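Local coordinates for protein hypothetical bacterial 6-phosphogluconolactonase (Bacteroides fragilis, PDB 3SCY) that is a putative 6-phosphogluconolactonase of the seven-bladed beta-propeller lactonase family, which probably hydrolyses 6-phosphogluconolactone to 6-phosphogluconate, at residues D172-D177 / N229-T234; F224-N229 / V235-Y240. All blocks are in the same frame, centred on the assembly; numbering follows the deposited sequence. Where two conformers were deposited one is given.

Interaction 1 (D172-D177 / N229-T234); sequences DDLGTD and NEIGGT
Leu174 meets Glu230 and Ile231 where two neighbouring blades of a seven-bladed beta-propeller bring their turns together: 172-177 carries the turn between strands 168-173 and 178-184, while the turn between strands 224-229 and 234-241 lies in 229-234. The contact is small, 130 Å² buried over both sides, and its three touching residues are buried. Leu174 holds CG anti to the backbone N (chi1 176°), which sends its isobutyl group across to the other turn. There the two methyls divide the work: Leu174 CD2 lies 4.1 Å from Ile231 CD1, the two side chains crossing at about a right angle, while Leu174 CD1 rests against the side chain of Glu230, 3.8 Å from Glu230 CB and 3.7 Å from Glu230 OE1.

The polar end of Glu230 is held by residues beyond the two turns. Its OE2 forms a salt bridge with Arg151, and its OE1 forms salt bridges with both Arg214 and Arg278. Three arginines thus gather round this buried carboxylate, with the Leu174 methyl packed beside it. An unidentified bound molecule about 5 Å from the Glu230 side chain is consistent with a pocket here.

Each turn is braced separately by its own polar side chain. Asp173 folds back over its turn, OD1 receiving weak bonds from the backbone N of Gly175 and Thr176; OD1 is also bonded by His156 N, and OD2 by His180 NE2. In the other turn Asn229 spans to the start of the next strand. Asn229 N bonds to Thr234 O at 2.8 Å, and Asn229 ND2 reaches Thr234 OG1 at 3.0 Å, the hydroxyl oxygen lying 24° out of the amide plane.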
ATOM      1  N   ASP A 172      -5.420   0.872  -9.646  1.00 18.11           N
ATOM      2  CA  ASP A 172      -4.937  -0.364 -10.281  1.00 16.98           C
ATOM      3  C   ASP A 172      -5.998  -1.421 -10.282  1.00 21.56           C
ATOM      4  O   ASP A 172      -6.557  -1.738  -9.220  1.00 19.54           O
ATOM      5  CB  ASP A 172      -3.704  -0.905  -9.533  1.00 17.72           C
ATOM      6  CG  ASP A 172      -2.470  -0.041  -9.588  1.00 21.73           C
ATOM      7  OD1 ASP A 172      -2.433   0.890 -10.413  1.00 22.80           O
ATOM      8  OD2 ASP A 172      -1.509  -0.327  -8.818  1.00 23.25           O
ATOM      9  N   ASP A 173      -6.235  -2.010 -11.453  1.00 19.38           N
ATOM     10  CA  ASP A 173      -7.249  -3.034 -11.606  1.00 20.14           C
ATOM     11  C   ASP A 173      -6.609  -4.333 -12.045  1.00 23.31           C
ATOM     12  O   ASP A 173      -6.322  -4.560 -13.231  1.00 22.18           O
ATOM     13  CB  ASP A 173      -8.308  -2.557 -12.585  1.00 20.68           C
ATOM     14  CG  ASP A 173      -9.491  -3.482 -12.822  1.00 27.12           C
ATOM     15  OD1 ASP A 173      -9.441  -4.656 -12.374  1.00 23.64           O
ATOM     16  OD2 ASP A 173     -10.463  -3.035 -13.451  1.00 27.44           O
ATOM     17  N   LEU A 174      -6.437  -5.222 -11.064  1.00 20.62           N
ATOM     18  CA  LEU A 174      -5.816  -6.522 -11.273  1.00 20.96           C
ATOM     19  C   LEU A 174      -6.621  -7.364 -12.254  1.00 25.81           C
ATOM     20  O   LEU A 174      -6.040  -8.123 -13.044  1.00 25.03           O
ATOM     21  CB  LEU A 174      -5.651  -7.233  -9.903  1.00 21.11           C
ATOM     22  CG  LEU A 174      -5.095  -8.695  -9.903  1.00 24.94           C
ATOM     23  CD1 LEU A 174      -4.300  -8.964  -8.630  1.00 26.34           C
ATOM     24  CD2 LEU A 174      -6.234  -9.753 -10.066  1.00 29.10           C
ATOM     25  N   GLY A 175      -7.945  -7.224 -12.209  1.00 22.52           N
ATOM     26  CA  GLY A 175      -8.814  -8.022 -13.055  1.00 24.38           C
ATOM     27  C   GLY A 175      -8.860  -7.666 -14.522  1.00 28.32           C
ATOM     28  O   GLY A 175      -9.165  -8.534 -15.343  1.00 29.10           O
ATOM     29  N   THR A 176      -8.607  -6.394 -14.869  1.00 24.16           N
ATOM     30  CA  THR A 176      -8.731  -5.995 -16.277  1.00 24.90           C
ATOM     31  C   THR A 176      -7.415  -5.494 -16.881  1.00 26.77           C
ATOM     32  O   THR A 176      -7.444  -5.001 -18.010  1.00 27.27           O
ATOM     33  CB  THR A 176      -9.832  -4.939 -16.445  1.00 28.91           C
ATOM     34  OG1 THR A 176      -9.392  -3.715 -15.858  1.00 26.86           O
ATOM     35  CG2 THR A 176     -11.160  -5.375 -15.845  1.00 29.20           C
ATOM     36  N   ASP A 177      -6.277  -5.610 -16.148  1.00 22.77           N
ATOM     37  CA  ASP A 177      -4.961  -5.168 -16.656  1.00 21.98           C
ATOM     38  C   ASP A 177      -4.973  -3.673 -17.015  1.00 23.77           C
ATOM     39  O   ASP A 177      -4.389  -3.264 -18.013  1.00 24.98           O
ATOM     40  CB  ASP A 177      -4.519  -6.028 -17.864  1.00 24.36           C
ATOM     41  CG  ASP A 177      -4.241  -7.454 -17.444  1.00 28.51           C
ATOM     42  OD1 ASP A 177      -3.538  -7.645 -16.428  1.00 28.22           O
ATOM     43  OD2 ASP A 177      -4.733  -8.376 -18.120  1.00 32.56           O
ATOM     44  N   ASN A 229       3.066  -6.146 -10.695  1.00 18.69           N
ATOM     45  CA  ASN A 229       2.003  -6.975 -11.245  1.00 19.66           C
ATOM     46  C   ASN A 229       1.979  -8.292 -10.521  1.00 20.81           C
ATOM     47  O   ASN A 229       2.976  -9.029 -10.556  1.00 20.94           O
ATOM     48  CB  ASN A 229       2.221  -7.154 -12.737  1.00 21.19           C
ATOM     49  CG  ASN A 229       2.013  -5.866 -13.481  1.00 23.72           C
ATOM     50  OD1 ASN A 229       0.936  -5.285 -13.449  1.00 23.35           O
ATOM     51  ND2 ASN A 229       3.045  -5.387 -14.146  1.00 26.39           N
ATOM     52  N   GLU A 230       0.850  -8.593  -9.856  1.00 18.64           N
ATOM     53  CA  GLU A 230       0.735  -9.808  -9.053  1.00 19.17           C
ATOM     54  C   GLU A 230       0.874 -11.080  -9.885  1.00 23.70           C
ATOM     55  O   GLU A 230       1.623 -11.975  -9.503  1.00 23.82           O
ATOM     56  CB  GLU A 230      -0.597  -9.845  -8.295  1.00 20.66           C
ATOM     57  CG  GLU A 230      -0.801 -11.121  -7.488  1.00 23.85           C
ATOM     58  CD  GLU A 230      -1.932 -11.065  -6.485  1.00 30.06           C
ATOM     59  OE1 GLU A 230      -2.132  -9.995  -5.867  1.00 27.24           O
ATOM     60  OE2 GLU A 230      -2.556 -12.121  -6.240  1.00 33.63           O
ATOM     61  N   ILE A 231       0.118 -11.185 -10.984  1.00 21.22           N
ATOM     62  CA  ILE A 231       0.076 -12.422 -11.755  1.00 21.22           C
ATOM     63  C   ILE A 231       1.291 -12.572 -12.660  1.00 25.20           C
ATOM     64  O   ILE A 231       1.889 -13.649 -12.711  1.00 26.46           O
ATOM     65  CB  ILE A 231      -1.231 -12.490 -12.566  1.00 23.97           C
ATOM     66  CG1 ILE A 231      -2.468 -12.278 -11.665  1.00 24.47           C
ATOM     67  CG2 ILE A 231      -1.327 -13.846 -13.318  1.00 24.33           C
ATOM     68  CD1 ILE A 231      -3.807 -12.035 -12.472  1.00 27.68           C
ATOM     69  N   GLY A 232       1.624 -11.515 -13.375  1.00 22.61           N
ATOM     70  CA  GLY A 232       2.761 -11.527 -14.289  1.00 22.81           C
ATOM     71  C   GLY A 232       4.103 -11.568 -13.589  1.00 25.91           C
ATOM     72  O   GLY A 232       5.088 -12.034 -14.173  1.00 26.46           O
ATOM     73  N   GLY A 233       4.134 -11.090 -12.338  1.00 22.32           N
ATOM     74  CA  GLY A 233       5.348 -11.059 -11.525  1.00 21.65           C
ATOM     75  C   GLY A 233       6.358 -10.057 -12.048  1.00 25.15           C
ATOM     76  O   GLY A 233       7.563 -10.192 -11.833  1.00 27.85           O
ATOM     77  N   THR A 234       5.870  -9.088 -12.790  1.00 21.56           N
ATOM     78  CA  THR A 234       6.690  -8.064 -13.393  1.00 19.52           C
ATOM     79  C   THR A 234       6.564  -6.733 -12.692  1.00 20.15           C
ATOM     80  O   THR A 234       5.544  -6.427 -12.064  1.00 20.45           O
ATOM     81  CB  THR A 234       6.293  -7.854 -14.874  1.00 23.57           C
ATOM     82  OG1 THR A 234       4.894  -7.564 -14.963  1.00 23.81           O
ATOM     83  CG2 THR A 234       6.627  -9.064 -15.762  1.00 23.38           C
TER

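Interaction 2 (F224-N229 / V235-Y240); sequences FAYLIN and VIAFRY
Ala225 and Phe238 form one hydrogen-bonded pair of this antiparallel beta hairpin, and Leu227 and Ile236 the next; 597 Å² is buried between the strands. Each pair is joined by two reciprocal, nearly straight backbone bonds, among them Phe238 N to Ala225 O at 2.8 Å. At the non-hydrogen-bonded pairs, CA-H...O contacts fill in, as from Tyr226 CA to Ile236 O at 3.3 Å.

Packing is close on the face of Ala225, Leu227, Ile236 and Phe238. The Phe238 ring presents its edge to the other strand, Phe238 CE1 lying 3.8 Å from Leu227 CB, while Ile236 CG2 of its own strand sits over one ring face. Ile236, with CG1 anti to the carbonyl carbon (chi1 -60°), packs CD1 3.4 Å from Asn229 ND2, the same nitrogen that is hydrogen-bonded to Thr234 OG1. The opposite face has Tyr226, whose CE1 approaches Ala237 CB at 3.6 Å.

The solvent side is at Arg239, the one exposed residue of the contact, beside the buried Phe224. Arg239 was modelled in two conformers; in the one given, its side chain runs beside Phe224 in the same direction, and Phe224 CZ comes over one face of the guanidinium, a meeting that is only tentative.

The hairpin supplies the two middle strands of a four-stranded propeller blade, between strands 213-218 and 244-252. Tyr226 and Val235 pack on Ile264 of strand 261-266 in the next blade, while Leu227 and Ile236 reach Val207 on the other face.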
ATOM      1  N   PHE A 224       8.663   9.531 -12.384  1.00 20.93           N
ATOM      2  CA  PHE A 224       8.587   8.118 -12.721  1.00 20.66           C
ATOM      3  C   PHE A 224       7.628   7.426 -11.790  1.00 23.62           C
ATOM      4  O   PHE A 224       7.484   7.842 -10.634  1.00 22.94           O
ATOM      5  CB  PHE A 224       9.958   7.437 -12.617  1.00 23.03           C
ATOM      6  CG  PHE A 224      10.971   7.961 -13.603  1.00 23.46           C
ATOM      7  CD1 PHE A 224      10.911   7.597 -14.942  1.00 26.48           C
ATOM      8  CD2 PHE A 224      11.935   8.875 -13.209  1.00 26.15           C
ATOM      9  CE1 PHE A 224      11.830   8.109 -15.865  1.00 28.06           C
ATOM     10  CE2 PHE A 224      12.861   9.384 -14.129  1.00 30.11           C
ATOM     11  CZ  PHE A 224      12.793   9.009 -15.452  1.00 29.07           C
ATOM     12  N   ALA A 225       6.964   6.388 -12.296  1.00 21.17           N
ATOM     13  CA  ALA A 225       6.076   5.547 -11.506  1.00 19.99           C
ATOM     14  C   ALA A 225       6.460   4.100 -11.733  1.00 20.65           C
ATOM     15  O   ALA A 225       7.029   3.746 -12.774  1.00 19.10           O
ATOM     16  CB  ALA A 225       4.622   5.790 -11.879  1.00 20.74           C
ATOM     17  N   TYR A 226       6.150   3.248 -10.762  1.00 17.39           N
ATOM     18  CA  TYR A 226       6.502   1.832 -10.828  1.00 16.77           C
ATOM     19  C   TYR A 226       5.341   1.006 -10.360  1.00 18.45           C
ATOM     20  O   TYR A 226       4.752   1.300  -9.316  1.00 18.28           O
ATOM     21  CB  TYR A 226       7.755   1.535  -9.985  1.00 17.87           C
ATOM     22  CG  TYR A 226       8.940   2.343 -10.451  1.00 18.57           C
ATOM     23  CD1 TYR A 226       9.805   1.851 -11.427  1.00 20.63           C
ATOM     24  CD2 TYR A 226       9.230   3.580  -9.884  1.00 18.60           C
ATOM     25  CE1 TYR A 226      10.870   2.620 -11.901  1.00 21.12           C
ATOM     26  CE2 TYR A 226      10.289   4.358 -10.346  1.00 20.00           C
ATOM     27  CZ  TYR A 226      11.117   3.864 -11.339  1.00 22.63           C
ATOM     28  OH  TYR A 226      12.170   4.632 -11.763  1.00 23.12           O
ATOM     29  N   LEU A 227       4.986   0.012 -11.154  1.00 18.07           N
ATOM     30  CA  LEU A 227       3.880  -0.871 -10.864  1.00 17.17           C
ATOM     31  C   LEU A 227       4.346  -2.296 -10.653  1.00 18.17           C
ATOM     32  O   LEU A 227       5.159  -2.782 -11.441  1.00 18.54           O
ATOM     33  CB  LEU A 227       2.906  -0.833 -12.068  1.00 18.09           C
ATOM     34  CG  LEU A 227       1.782  -1.860 -12.122  1.00 20.58           C
ATOM     35  CD1 LEU A 227       0.712  -1.567 -11.068  1.00 19.62           C
ATOM     36  CD2 LEU A 227       1.141  -1.900 -13.535  1.00 22.14           C
ATOM     37  N   ILE A 228       3.820  -2.960  -9.610  1.00 16.54           N
ATOM     38  CA  ILE A 228       4.095  -4.370  -9.378  0.50 16.24           C
ATOM     39  C   ILE A 228       2.856  -5.135  -9.831  1.00 19.68           C
ATOM     40  O   ILE A 228       1.738  -4.815  -9.395  1.00 18.06           O
ATOM     41  CB  ILE A 228       4.554  -4.738  -7.934  0.50 18.01           C
ATOM     42  CG1 ILE A 228       4.975  -6.225  -7.883  0.50 19.06           C
ATOM     43  CG2 ILE A 228       3.478  -4.406  -6.859  0.50 17.44           C
ATOM     44  CD1 ILE A 228       5.718  -6.659  -6.674  0.50 23.08           C
ATOM     45  N   ASN A 229       3.066  -6.146 -10.695  1.00 18.69           N
ATOM     46  CA  ASN A 229       2.003  -6.975 -11.245  1.00 19.66           C
ATOM     47  C   ASN A 229       1.979  -8.292 -10.521  1.00 20.81           C
ATOM     48  O   ASN A 229       2.976  -9.029 -10.556  1.00 20.94           O
ATOM     49  CB  ASN A 229       2.221  -7.154 -12.737  1.00 21.19           C
ATOM     50  CG  ASN A 229       2.013  -5.866 -13.481  1.00 23.72           C
ATOM     51  OD1 ASN A 229       0.936  -5.285 -13.449  1.00 23.35           O
ATOM     52  ND2 ASN A 229       3.045  -5.387 -14.146  1.00 26.39           N
ATOM     53  N   VAL A 235       7.608  -5.918 -12.848  1.00 19.10           N
ATOM     54  CA  VAL A 235       7.601  -4.505 -12.487  1.00 17.68           C
ATOM     55  C   VAL A 235       7.565  -3.761 -13.804  1.00 21.56           C
ATOM     56  O   VAL A 235       8.381  -4.046 -14.683  1.00 22.05           O
ATOM     57  CB  VAL A 235       8.793  -4.049 -11.591  1.00 20.73           C
ATOM     58  CG1 VAL A 235       8.785  -2.522 -11.379  1.00 20.01           C
ATOM     59  CG2 VAL A 235       8.767  -4.759 -10.249  1.00 19.95           C
ATOM     60  N   ILE A 236       6.628  -2.818 -13.928  1.00 19.70           N
ATOM     61  CA  ILE A 236       6.569  -1.933 -15.074  1.00 19.78           C
ATOM     62  C   ILE A 236       6.993  -0.548 -14.601  1.00 22.06           C
ATOM     63  O   ILE A 236       6.464  -0.025 -13.601  1.00 21.30           O
ATOM     64  CB  ILE A 236       5.191  -1.913 -15.762  1.00 23.30           C
ATOM     65  CG1 ILE A 236       4.828  -3.336 -16.261  1.00 23.31           C
ATOM     66  CG2 ILE A 236       5.212  -0.925 -16.932  1.00 24.68           C
ATOM     67  CD1 ILE A 236       3.390  -3.425 -16.873  1.00 26.66           C
ATOM     68  N   ALA A 237       7.982   0.020 -15.302  1.00 22.61           N
ATOM     69  CA  ALA A 237       8.472   1.367 -15.064  1.00 22.02           C
ATOM     70  C   ALA A 237       7.819   2.297 -16.053  1.00 24.86           C
ATOM     71  O   ALA A 237       7.704   1.974 -17.238  1.00 24.41           O
ATOM     72  CB  ALA A 237       9.989   1.424 -15.214  1.00 23.95           C
ATOM     73  N   PHE A 238       7.361   3.431 -15.562  1.00 21.28           N
ATOM     74  CA  PHE A 238       6.732   4.452 -16.374  1.00 21.96           C
ATOM     75  C   PHE A 238       7.304   5.796 -16.165  1.00 26.12           C
ATOM     76  O   PHE A 238       7.697   6.150 -15.043  1.00 24.22           O
ATOM     77  CB  PHE A 238       5.232   4.612 -15.984  1.00 22.54           C
ATOM     78  CG  PHE A 238       4.334   3.407 -16.068  1.00 22.98           C
ATOM     79  CD1 PHE A 238       4.127   2.598 -14.952  1.00 23.80           C
ATOM     80  CD2 PHE A 238       3.568   3.171 -17.206  1.00 24.09           C
ATOM     81  CE1 PHE A 238       3.250   1.516 -15.007  1.00 24.47           C
ATOM     82  CE2 PHE A 238       2.664   2.108 -17.250  1.00 25.72           C
ATOM     83  CZ  PHE A 238       2.521   1.279 -16.160  1.00 24.27           C
ATOM     84  N   ARG A 239       7.282   6.588 -17.236  1.00 25.20           N
ATOM     85  CA  ARG A 239       7.569   8.001 -17.151  0.50 25.44           C
ATOM     86  C   ARG A 239       6.230   8.609 -16.737  1.00 28.34           C
ATOM     87  O   ARG A 239       5.187   8.184 -17.261  1.00 27.46           O
ATOM     88  CB  ARG A 239       8.100   8.527 -18.503  0.50 29.17           C
ATOM     89  CG  ARG A 239       8.535   9.979 -18.469  0.50 43.23           C
ATOM     90  CD  ARG A 239       9.397  10.362 -19.663  0.50 51.41           C
ATOM     91  NE  ARG A 239      10.732  10.798 -19.246  0.50 51.75           N
ATOM     92  CZ  ARG A 239      11.814  10.026 -19.267  0.50 58.01           C
ATOM     93  NH1 ARG A 239      11.739   8.778 -19.710  0.50 42.76           N
ATOM     94  NH2 ARG A 239      12.983  10.503 -18.861  0.50 43.55           N
ATOM     95  N   TYR A 240       6.218   9.511 -15.753  1.00 24.95           N
ATOM     96  CA  TYR A 240       4.964  10.150 -15.342  1.00 24.53           C
ATOM     97  C   TYR A 240       5.081  11.665 -15.492  1.00 29.16           C
ATOM     98  O   TYR A 240       6.023  12.265 -14.986  1.00 27.91           O
ATOM     99  CB  TYR A 240       4.480   9.798 -13.907  1.00 25.17           C
ATOM    100  CG  TYR A 240       3.263  10.624 -13.543  1.00 26.45           C
ATOM    101  CD1 TYR A 240       1.998  10.276 -14.003  1.00 29.37           C
ATOM    102  CD2 TYR A 240       3.392  11.822 -12.847  1.00 26.41           C
ATOM    103  CE1 TYR A 240       0.893  11.098 -13.781  1.00 29.27           C
ATOM    104  CE2 TYR A 240       2.290  12.638 -12.593  1.00 27.85           C
ATOM    105  CZ  TYR A 240       1.040  12.266 -13.053  1.00 33.96           C
ATOM    106  OH  TYR A 240      -0.041  13.083 -12.814  1.00 31.99           O
TER

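How the interactions relate
From the N terminus, the chain first passes through 172-177, after strand 168-173, then completes that blade and enters the next, where 224-229 runs into the turn 229-234 and returns as 235-240. Interaction 2 closes a short hairpin loop with five residues between its segments. Interaction 1 closes a much longer one, with 51 residues between its segments, and ties two consecutive propeller blades together. The segments alternate along the chain, so the contacts cross, sharing Asn229 at the end of strand 224-229. Their centres lie 12 Å apart, and they also touch directly where Asp172 OD2 packs 3.4 Å from Leu227 CD1.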